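PDB 3WEU: L-lysine 6-oxidase from Marinomonas mediterranea, which catalyses the oxidative deamination of L-lysine at its epsilon-amino group with a cysteine tryptophylquinone cofactor, releasing hydrogen peroxide that kills bacteria. Local coordinates for residues Y343-L349 and A404-L410; Y287-A293 and F411-Q415; V256-S262 and I439-L445. All blocks are in the same frame, centred on the assembly; numbering follows the deposited sequence.

Coming from the N terminus, the chain first lays down residues 256-262, which lead into helix 261-272 and wait for residues 439-445 to close contact 3, the longest of the three loops. Within that loop, residues 287-293, a loop with a type I turn, are met by residues 411-415 in contact 2. Further in, residues 343-349 leave helix 336-344 and meet residues 404-410, so that contact 1 is the innermost closure; none of the three cross. Contacts 1 and 2 share helix 407-418, and Tyr287 reaches Thr408 between them. Contacts 1 and 3 touch through Gln409, which bonds to Ser259 and to Ile258 O.

Contact 1. Residues Y343-L349 and A404-L410; sequences YNYFRQL and ALDATQL
Leu410, in the first turn of helix 407-418, pushes its side chain into the chain that leaves helix 336-344. With CG anti to the backbone N (chi1 -178°), CB carries the branch point toward residues 343-349, and CG comes within 4.2 Å of Tyr343 OH. From there the two methyls part company. CD1 lies 3.7 Å from CE1 of Tyr343 and also packs on CB of Phe346. CD2 turns the other way, to Leu349 CD1 at 3.7 Å and to the amide end of Gln348.

That amide is steadied from its own segment: Gln348 NE2 donates to Tyr343 OH over 2.9 Å, with the hydroxyl close to the amide plane. The same hydroxyl shares a water with Leu410 O, so a polar bridge runs beside the apolar packing of the leucine. Beyond CD1 of Leu410, the Phe346 ring meets Leu405 obliquely, its CD2 3.6 Å from Leu405 CD1. Leu349 spreads its methyls over the lead-in and first residue of the helix, CD1 against Leu405 O and CD2 against Ala407 CB. Ala404 CB packs on Arg347 O, and a second water joins that carbonyl to Leu405 N. The Arg347 guanidinium itself turns elsewhere, to Val363 O, Leu364 O and Leu403 O.

The helix start is closed by reciprocal bonds: Gln409 N donates to Asp406 OD1 at 2.9 Å, and Asp406 N returns to Gln409 OE1 at 3.1 Å in the carbonyl plane, on a lone pair. This is a capping box, opening a helix whose first turn packs against helix 336-344 and the extended chain that follows it.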
loop_
_atom_site.group_PDB
_atom_site.type_symbol
_atom_site.label_atom_id
_atom_site.label_comp_id
_atom_site.label_asym_id
_atom_site.label_seq_id
_atom_site.Cartn_x
_atom_site.Cartn_y
_atom_site.Cartn_z
ATOM N N TYR A 343 2.751 24.462 44.708
ATOM C CA TYR A 343 2.113 25.263 43.706
ATOM C C TYR A 343 3.052 25.746 42.594
ATOM O O TYR A 343 2.691 25.758 41.423
ATOM C CB TYR A 343 1.510 26.526 44.377
ATOM C CG TYR A 343 0.998 27.534 43.387
ATOM C CD1 TYR A 343 -0.198 27.366 42.749
ATOM C CD2 TYR A 343 1.716 28.682 43.087
ATOM C CE1 TYR A 343 -0.690 28.327 41.835
ATOM C CE2 TYR A 343 1.252 29.632 42.195
ATOM C CZ TYR A 343 0.031 29.447 41.560
ATOM O OH TYR A 343 -0.430 30.356 40.613
ATOM N N ASN A 344 4.257 26.108 42.988
ATOM C CA ASN A 344 5.208 26.666 42.018
ATOM C C ASN A 344 5.747 25.603 41.078
ATOM O O ASN A 344 6.381 25.937 40.093
ATOM C CB ASN A 344 6.324 27.400 42.707
ATOM C CG ASN A 344 5.902 28.767 43.202
ATOM O OD1 ASN A 344 5.118 29.453 42.554
ATOM N ND2 ASN A 344 6.621 29.247 44.199
ATOM N N TYR A 345 5.448 24.317 41.345
ATOM C CA TYR A 345 5.753 23.277 40.376
ATOM C C TYR A 345 4.702 23.079 39.311
ATOM O O TYR A 345 4.923 22.277 38.348
ATOM C CB TYR A 345 5.997 21.965 41.115
ATOM C CG TYR A 345 7.371 21.794 41.751
ATOM C CD1 TYR A 345 8.566 22.105 41.041
ATOM C CD2 TYR A 345 7.506 21.285 43.035
ATOM C CE1 TYR A 345 9.843 21.867 41.623
ATOM C CE2 TYR A 345 8.771 21.068 43.618
ATOM C CZ TYR A 345 9.905 21.317 42.894
ATOM O OH TYR A 345 11.083 21.081 43.423
ATOM N N PHE A 346 3.563 23.776 39.433
ATOM C CA PHE A 346 2.529 23.756 38.378
ATOM C C PHE A 346 2.862 24.762 37.320
ATOM O O PHE A 346 3.305 25.861 37.616
ATOM C CB PHE A 346 1.135 23.942 38.958
ATOM C CG PHE A 346 0.628 22.690 39.654
ATOM C CD1 PHE A 346 1.187 22.240 40.830
ATOM C CD2 PHE A 346 -0.398 21.993 39.098
ATOM C CE1 PHE A 346 0.752 21.068 41.435
ATOM C CE2 PHE A 346 -0.866 20.817 39.655
ATOM C CZ PHE A 346 -0.287 20.336 40.822
ATOM N N ARG A 347 2.705 24.344 36.049
ATOM C CA ARG A 347 2.858 25.284 34.934
ATOM C C ARG A 347 1.762 26.332 34.946
ATOM O O ARG A 347 0.545 26.030 35.069
ATOM C CB ARG A 347 2.883 24.597 33.576
ATOM C CG ARG A 347 3.953 23.527 33.415
ATOM C CD ARG A 347 4.103 23.112 31.931
ATOM N NE ARG A 347 5.074 22.031 31.943
ATOM C CZ ARG A 347 4.807 20.763 32.310
ATOM N NH1 ARG A 347 3.612 20.340 32.583
ATOM N NH2 ARG A 347 5.776 19.892 32.357
ATOM N N GLN A 348 2.207 27.595 34.867
ATOM C CA GLN A 348 1.287 28.686 34.593
ATOM C C GLN A 348 0.750 28.492 33.182
ATOM O O GLN A 348 1.360 27.768 32.359
ATOM C CB GLN A 348 2.043 30.010 34.771
ATOM C CG GLN A 348 2.482 30.261 36.210
ATOM C CD GLN A 348 1.315 30.615 37.136
ATOM O OE1 GLN A 348 0.478 31.415 36.790
ATOM N NE2 GLN A 348 1.203 29.941 38.249
ATOM N N LEU A 349 -0.388 29.129 32.880
ATOM C CA LEU A 349 -0.977 29.065 31.547
ATOM C C LEU A 349 -0.300 29.963 30.540
ATOM O O LEU A 349 0.025 31.084 30.898
ATOM C CB LEU A 349 -2.474 29.401 31.517
ATOM C CG LEU A 349 -3.398 28.277 32.022
ATOM C CD1 LEU A 349 -3.212 28.079 33.518
ATOM C CD2 LEU A 349 -4.858 28.615 31.726
ATOM N N ALA A 404 -1.113 22.330 31.450
ATOM C CA ALA A 404 -1.404 23.124 32.681
ATOM C C ALA A 404 -2.807 22.754 33.084
ATOM O O ALA A 404 -3.630 22.239 32.273
ATOM C CB ALA A 404 -1.356 24.633 32.380
ATOM N N LEU A 405 -3.116 23.046 34.340
ATOM C CA LEU A 405 -4.469 23.108 34.778
ATOM C C LEU A 405 -5.233 24.201 34.017
ATOM O O LEU A 405 -4.648 25.061 33.291
ATOM C CB LEU A 405 -4.498 23.428 36.258
ATOM C CG LEU A 405 -3.852 22.411 37.196
ATOM C CD1 LEU A 405 -3.843 22.888 38.630
ATOM C CD2 LEU A 405 -4.502 21.045 37.149
ATOM N N ASP A 406 -6.548 24.219 34.174
ATOM C CA ASP A 406 -7.285 25.347 33.652
ATOM C C ASP A 406 -7.142 26.536 34.601
ATOM O O ASP A 406 -6.674 26.386 35.704
ATOM C CB ASP A 406 -8.752 24.999 33.248
ATOM C CG ASP A 406 -9.701 24.771 34.387
ATOM O OD1 ASP A 406 -9.690 25.576 35.349
ATOM O OD2 ASP A 406 -10.591 23.826 34.277
ATOM N N ALA A 407 -7.505 27.710 34.130
ATOM C CA ALA A 407 -7.190 28.938 34.838
ATOM C C ALA A 407 -7.883 29.008 36.191
ATOM O O ALA A 407 -7.289 29.472 37.154
ATOM C CB ALA A 407 -7.552 30.150 33.993
ATOM N N THR A 408 -9.057 28.412 36.282
ATOM C CA THR A 408 -9.805 28.416 37.551
ATOM C C THR A 408 -9.239 27.419 38.552
ATOM O O THR A 408 -8.998 27.755 39.726
ATOM C CB THR A 408 -11.319 28.301 37.301
ATOM O OG1 THR A 408 -11.701 29.428 36.476
ATOM C CG2 THR A 408 -12.112 28.251 38.628
ATOM N N GLN A 409 -8.912 26.190 38.073
ATOM C CA GLN A 409 -8.240 25.278 38.950
ATOM C C GLN A 409 -6.990 25.884 39.489
ATOM O O GLN A 409 -6.661 25.736 40.650
ATOM C CB GLN A 409 -7.913 23.985 38.219
ATOM C CG GLN A 409 -9.100 23.195 37.768
ATOM C CD GLN A 409 -8.685 21.985 36.931
ATOM O OE1 GLN A 409 -7.999 22.134 35.889
ATOM N NE2 GLN A 409 -9.022 20.795 37.414
ATOM N N LEU A 410 -6.233 26.529 38.632
ATOM C CA LEU A 410 -4.915 27.004 39.076
ATOM C C LEU A 410 -5.052 28.207 40.018
ATOM O O LEU A 410 -4.319 28.325 41.023
ATOM C CB LEU A 410 -4.078 27.334 37.874
ATOM C CG LEU A 410 -2.676 27.805 38.155
ATOM C CD1 LEU A 410 -1.799 26.656 38.667
ATOM C CD2 LEU A 410 -2.001 28.468 36.965
HETATM O O HOH W 1 -2.930 30.871 40.721
HETATM O O HOH W 2 -0.680 23.722 35.750
#

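Contact 2. Residues Y287-A293 and F411-Q415; sequences YKSDYVA and FLLGQ. With SO4 (sulfate ion), chain D.
The side-chain amide of Gln415 gives both its N-H groups to the turn formed by residues 288-291. NE2 donates to Tyr291 O over 2.8 Å, an almost straight bond (176°) that lies in the carbonyl plane and falls on a lone pair. Its second bond, to Ser289 O at 3.0 Å, is more bent, and the donor stands above that carbonyl's plane. Both acceptors lie close to the plane of the amide, so the pair fixes its rotation as well as its position. With CG anti to the carbonyl carbon (chi1 -66°), Gln415 lays CG over one face of the Phe411 ring; the bend at chi2 (-51°) brings the amide to the turn. The turn, a type I beta turn, has its own bond from Tyr291 N to Lys288 O.

Tyr287 takes the opposite face of Phe411. The two rings form an offset stack, centroids 4.5 Å apart and planes nearly parallel, and the side chains run past each other in opposite directions. Each ring therefore also receives the other's CB: Phe411 CB sits over the centre of the tyrosine ring, while Tyr287 CB lies toward the rim of the phenylalanine, 3.4 Å from CE1. Lys288 O approaches the phenylalanine edge, 3.3 Å from CZ.

Farther along, Tyr291 CE2 packs on Leu412 CD2 at 3.5 Å, a methyl that also touches Ala293 CB. At the other end, Tyr287 N donates to O2 of a sulfate ion, probably from the crystallisation liquor, and Tyr287 OH bonds to Thr408 near the start of helix 407-418. One straight and one bent bond from a single amide, with a Phe411 ring covered on both faces, hold the turn to that helix by polar and apolar grips together.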
loop_
_atom_site.group_PDB
_atom_site.type_symbol
_atom_site.label_atom_id
_atom_site.label_comp_id
_atom_site.label_asym_id
_atom_site.label_seq_id
_atom_site.Cartn_x
_atom_site.Cartn_y
_atom_site.Cartn_z
ATOM N N TYR A 287 -9.335 37.490 38.616
ATOM C CA TYR A 287 -9.749 36.797 39.815
ATOM C C TYR A 287 -9.628 37.710 41.032
ATOM O O TYR A 287 -8.859 38.663 41.025
ATOM C CB TYR A 287 -8.925 35.534 40.026
ATOM C CG TYR A 287 -9.235 34.447 39.017
ATOM C CD1 TYR A 287 -10.285 33.555 39.214
ATOM C CD2 TYR A 287 -8.503 34.346 37.864
ATOM C CE1 TYR A 287 -10.564 32.549 38.286
ATOM C CE2 TYR A 287 -8.783 33.383 36.900
ATOM C CZ TYR A 287 -9.802 32.462 37.146
ATOM O OH TYR A 287 -10.116 31.511 36.189
ATOM N N LYS A 288 -10.400 37.406 42.051
ATOM C CA LYS A 288 -10.370 38.152 43.316
ATOM C C LYS A 288 -9.470 37.489 44.323
ATOM O O LYS A 288 -9.778 36.367 44.800
ATOM C CB LYS A 288 -11.793 38.270 43.887
ATOM C CG LYS A 288 -12.717 39.022 42.958
ATOM C CD LYS A 288 -14.056 39.272 43.615
ATOM C CE LYS A 288 -14.845 40.184 42.730
ATOM N NZ LYS A 288 -16.179 40.362 43.338
ATOM N N SER A 289 -8.377 38.184 44.671
ATOM C CA SER A 289 -7.396 37.618 45.596
ATOM C C SER A 289 -7.856 37.399 47.019
ATOM O O SER A 289 -7.187 36.697 47.780
ATOM C CB SER A 289 -6.078 38.426 45.591
ATOM O OG SER A 289 -6.345 39.768 45.906
ATOM N N ASP A 290 -8.989 37.966 47.413
ATOM C CA ASP A 290 -9.533 37.645 48.706
ATOM C C ASP A 290 -10.443 36.421 48.727
ATOM O O ASP A 290 -10.915 36.064 49.788
ATOM C CB ASP A 290 -10.258 38.851 49.331
ATOM C CG ASP A 290 -11.281 39.473 48.423
ATOM O OD1 ASP A 290 -11.438 39.040 47.257
ATOM O OD2 ASP A 290 -11.907 40.478 48.867
ATOM N N TYR A 291 -10.607 35.710 47.598
ATOM C CA TYR A 291 -11.480 34.554 47.565
ATOM C C TYR A 291 -10.875 33.435 48.353
ATOM O O TYR A 291 -9.713 33.077 48.145
ATOM C CB TYR A 291 -11.730 34.067 46.120
ATOM C CG TYR A 291 -12.690 32.873 46.048
ATOM C CD1 TYR A 291 -14.048 33.075 46.035
ATOM C CD2 TYR A 291 -12.222 31.514 45.989
ATOM C CE1 TYR A 291 -14.944 32.009 45.982
ATOM C CE2 TYR A 291 -13.131 30.444 45.947
ATOM C CZ TYR A 291 -14.489 30.709 45.909
ATOM O OH TYR A 291 -15.456 29.731 45.877
ATOM N N VAL A 292 -11.618 32.888 49.273
ATOM C CA VAL A 292 -11.087 31.816 50.119
ATOM C C VAL A 292 -11.511 30.443 49.581
ATOM O O VAL A 292 -12.708 30.128 49.498
ATOM C CB VAL A 292 -11.582 32.023 51.605
ATOM C CG1 VAL A 292 -11.154 30.875 52.495
ATOM C CG2 VAL A 292 -11.052 33.346 52.177
ATOM N N ALA A 293 -10.557 29.616 49.136
ATOM C CA ALA A 293 -10.886 28.331 48.539
ATOM C C ALA A 293 -11.273 27.376 49.637
ATOM O O ALA A 293 -11.102 27.655 50.845
ATOM C CB ALA A 293 -9.661 27.796 47.759
ATOM N N PHE A 411 -6.044 29.057 39.758
ATOM C CA PHE A 411 -6.324 30.153 40.677
ATOM C C PHE A 411 -6.603 29.608 42.111
ATOM O O PHE A 411 -6.061 30.052 43.114
ATOM C CB PHE A 411 -7.534 30.958 40.216
ATOM C CG PHE A 411 -8.017 31.882 41.263
ATOM C CD1 PHE A 411 -7.213 32.932 41.648
ATOM C CD2 PHE A 411 -9.160 31.612 41.962
ATOM C CE1 PHE A 411 -7.594 33.781 42.673
ATOM C CE2 PHE A 411 -9.555 32.444 42.980
ATOM C CZ PHE A 411 -8.765 33.533 43.358
ATOM N N LEU A 412 -7.456 28.612 42.180
ATOM C CA LEU A 412 -7.793 28.021 43.442
ATOM C C LEU A 412 -6.621 27.343 44.112
ATOM O O LEU A 412 -6.419 27.463 45.330
ATOM C CB LEU A 412 -8.999 27.101 43.278
ATOM C CG LEU A 412 -10.328 27.695 42.842
ATOM C CD1 LEU A 412 -11.369 26.685 42.404
ATOM C CD2 LEU A 412 -10.940 28.479 43.981
ATOM N N LEU A 413 -5.771 26.689 43.333
ATOM C CA LEU A 413 -4.560 26.135 43.864
ATOM C C LEU A 413 -3.624 27.192 44.461
ATOM O O LEU A 413 -3.069 27.006 45.533
ATOM C CB LEU A 413 -3.833 25.218 42.808
ATOM C CG LEU A 413 -2.735 24.332 43.407
ATOM C CD1 LEU A 413 -3.307 23.226 44.303
ATOM C CD2 LEU A 413 -1.913 23.706 42.278
ATOM N N GLY A 414 -3.541 28.347 43.817
ATOM C CA GLY A 414 -2.746 29.476 44.288
ATOM C C GLY A 414 -3.322 30.072 45.580
ATOM O O GLY A 414 -2.555 30.534 46.424
ATOM N N GLN A 415 -4.651 30.080 45.733
ATOM C CA GLN A 415 -5.250 30.516 46.969
ATOM C C GLN A 415 -4.874 29.558 48.100
ATOM O O GLN A 415 -4.519 29.979 49.214
ATOM C CB GLN A 415 -6.761 30.630 46.825
ATOM C CG GLN A 415 -7.252 31.713 45.874
ATOM C CD GLN A 415 -6.639 33.054 46.165
ATOM O OE1 GLN A 415 -5.552 33.400 45.635
ATOM N NE2 GLN A 415 -7.312 33.841 46.990
HETATM S S SO4 D . -5.784 37.226 37.197
HETATM O O1 SO4 D . -4.971 38.338 36.699
HETATM O O2 SO4 D . -7.202 37.487 37.058
HETATM O O3 SO4 D . -5.373 36.057 36.411
HETATM O O4 SO4 D . -5.664 36.946 38.618
#

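Contact 3. Residues V256-S262 and I439-L445; sequences VNISTLS and IGNCVGL
Thr260 and Ile439 each hold a branch between the backbone N and the carbonyl carbon, OG1 at chi1 74° and CG1 at 54°. In Thr260 this leaves CG2 facing Gly440 O, 3.1 Å away, while OG1 caps helix 261-272. In Ile439 it sets CG1 and CD1 along the backbone of Ser262. Leu261 CD1 rests 3.9 Å from Ile439 CB.

The backbones do most of the joining, in a single beta bridge between Thr260 and Val443 beside the type I turn from Ile439 to Cys442. Leu261 N donates to Cys442 O over 2.9 Å from above the carbonyl plane, and Ser262 N makes a weak bond to Ile439 O. Ser259 O accepts twice from the same face of its plane, from Gly444 N at 2.9 Å and from Leu445 N at 3.3 Å. Gly444, with no side chain, lets the backbones close up: its CA lies 3.5 Å from Thr260 C.

Val443 CG2 packs obliquely on the Asn257 amide, 3.5 Å from OD1. One water links Asn257 N and ND2 to Gly440 O, and another joins OD1 to Leu445 O; ND2 also bonds to Gln584. Ser259 OG is held by Gln409, and Ser262 OG by Tyr467.

This buried join near the centre of the chain therefore rests on main-chain bonds and waters: backbone amides and carbonyls satisfy one another where the start of helix 261-272 meets the loop after helix 433-439.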
loop_
_atom_site.group_PDB
_atom_site.type_symbol
_atom_site.label_atom_id
_atom_site.label_comp_id
_atom_site.label_asym_id
_atom_site.label_seq_id
_atom_site.Cartn_x
_atom_site.Cartn_y
_atom_site.Cartn_z
ATOM N N VAL A 256 -10.497 9.521 36.872
ATOM C CA VAL A 256 -10.962 10.841 36.473
ATOM C C VAL A 256 -9.797 11.686 35.930
ATOM O O VAL A 256 -8.699 11.666 36.488
ATOM C CB VAL A 256 -11.535 11.501 37.738
ATOM C CG1 VAL A 256 -12.064 12.898 37.474
ATOM C CG2 VAL A 256 -12.647 10.642 38.336
ATOM N N ASN A 257 -10.067 12.429 34.872
ATOM C CA ASN A 257 -9.123 13.366 34.289
ATOM C C ASN A 257 -8.844 14.520 35.243
ATOM O O ASN A 257 -9.738 15.055 35.886
ATOM C CB ASN A 257 -9.650 13.869 32.937
ATOM C CG ASN A 257 -9.751 12.738 31.905
ATOM O OD1 ASN A 257 -8.758 12.386 31.292
ATOM N ND2 ASN A 257 -10.927 12.124 31.769
ATOM N N ILE A 258 -7.565 14.888 35.342
ATOM C CA ILE A 258 -7.171 16.010 36.131
ATOM C C ILE A 258 -7.991 17.267 35.836
ATOM O O ILE A 258 -8.484 17.915 36.775
ATOM C CB ILE A 258 -5.669 16.272 36.029
ATOM C CG1 ILE A 258 -4.879 15.178 36.782
ATOM C CG2 ILE A 258 -5.330 17.665 36.644
ATOM C CD1 ILE A 258 -3.398 15.082 36.364
ATOM N N SER A 259 -8.148 17.586 34.558
ATOM C CA SER A 259 -9.091 18.633 34.128
ATOM C C SER A 259 -10.155 17.955 33.241
ATOM O O SER A 259 -9.868 17.425 32.147
ATOM C CB SER A 259 -8.392 19.795 33.405
ATOM O OG SER A 259 -7.298 20.329 34.178
ATOM N N THR A 260 -11.352 17.891 33.782
ATOM C CA THR A 260 -12.520 17.314 33.113
ATOM C C THR A 260 -13.237 18.367 32.288
ATOM O O THR A 260 -13.044 19.595 32.460
ATOM C CB THR A 260 -13.559 16.723 34.079
ATOM O OG1 THR A 260 -14.278 17.787 34.729
ATOM C CG2 THR A 260 -12.902 15.884 35.175
ATOM N N LEU A 261 -14.131 17.903 31.425
ATOM C CA LEU A 261 -14.978 18.882 30.708
ATOM C C LEU A 261 -15.909 19.662 31.605
ATOM O O LEU A 261 -16.240 20.836 31.326
ATOM C CB LEU A 261 -15.737 18.197 29.603
ATOM C CG LEU A 261 -16.002 18.854 28.252
ATOM C CD1 LEU A 261 -17.385 19.372 28.155
ATOM C CD2 LEU A 261 -14.964 19.858 27.699
ATOM N N SER A 262 -16.293 19.092 32.752
ATOM C CA SER A 262 -16.958 19.932 33.779
ATOM C C SER A 262 -16.073 21.068 34.305
ATOM O O SER A 262 -16.537 22.216 34.381
ATOM C CB SER A 262 -17.520 19.128 34.938
ATOM O OG SER A 262 -18.162 19.954 35.907
ATOM N N ILE A 439 -20.544 15.476 32.030
ATOM C CA ILE A 439 -19.333 15.965 31.381
ATOM C C ILE A 439 -18.098 15.915 32.264
ATOM O O ILE A 439 -16.995 16.020 31.762
ATOM C CB ILE A 439 -19.522 17.343 30.770
ATOM C CG1 ILE A 439 -20.030 18.331 31.777
ATOM C CG2 ILE A 439 -20.493 17.250 29.604
ATOM C CD1 ILE A 439 -19.839 19.760 31.265
ATOM N N GLY A 440 -18.262 15.710 33.559
ATOM C CA GLY A 440 -17.115 15.508 34.459
ATOM C C GLY A 440 -16.445 14.183 34.171
ATOM O O GLY A 440 -15.269 14.005 34.532
ATOM N N ASN A 441 -17.152 13.314 33.439
ATOM C CA ASN A 441 -16.546 12.063 32.943
ATOM C C ASN A 441 -15.934 12.127 31.554
ATOM O O ASN A 441 -15.590 11.098 30.998
ATOM C CB ASN A 441 -17.583 10.971 33.077
ATOM C CG ASN A 441 -17.884 10.690 34.535
ATOM O OD1 ASN A 441 -16.960 10.512 35.310
ATOM N ND2 ASN A 441 -19.140 10.662 34.904
ATOM N N CYS A 442 -15.844 13.342 30.988
ATOM C CA CYS A 442 -15.181 13.579 29.706
ATOM C C CYS A 442 -13.901 14.384 29.893
ATOM O O CYS A 442 -13.709 15.107 30.896
ATOM C CB CYS A 442 -16.066 14.410 28.819
ATOM S SG CYS A 442 -17.664 13.614 28.354
ATOM N N VAL A 443 -13.010 14.194 28.957
ATOM C CA VAL A 443 -11.721 14.857 28.952
ATOM C C VAL A 443 -11.910 16.387 28.795
ATOM O O VAL A 443 -12.631 16.855 27.924
ATOM C CB VAL A 443 -10.829 14.298 27.787
ATOM C CG1 VAL A 443 -9.642 15.251 27.511
ATOM C CG2 VAL A 443 -10.306 12.911 28.167
ATOM N N GLY A 444 -11.264 17.153 29.653
ATOM C CA GLY A 444 -11.166 18.602 29.502
ATOM C C GLY A 444 -9.878 19.089 28.845
ATOM O O GLY A 444 -9.909 19.848 27.887
ATOM N N LEU A 445 -8.738 18.596 29.305
ATOM C CA LEU A 445 -7.465 19.005 28.749
ATOM C C LEU A 445 -6.531 17.803 28.774
ATOM O O LEU A 445 -6.698 16.936 29.643
ATOM C CB LEU A 445 -6.824 20.074 29.610
ATOM C CG LEU A 445 -7.530 21.409 29.723
ATOM C CD1 LEU A 445 -6.915 22.224 30.813
ATOM C CD2 LEU A 445 -7.362 22.063 28.352
HETATM O O HOH W 3 -12.955 12.440 33.917
HETATM O O HOH W 4 -6.759 14.002 30.215
HETATM O O HOH W 5 -6.040 17.073 32.409
#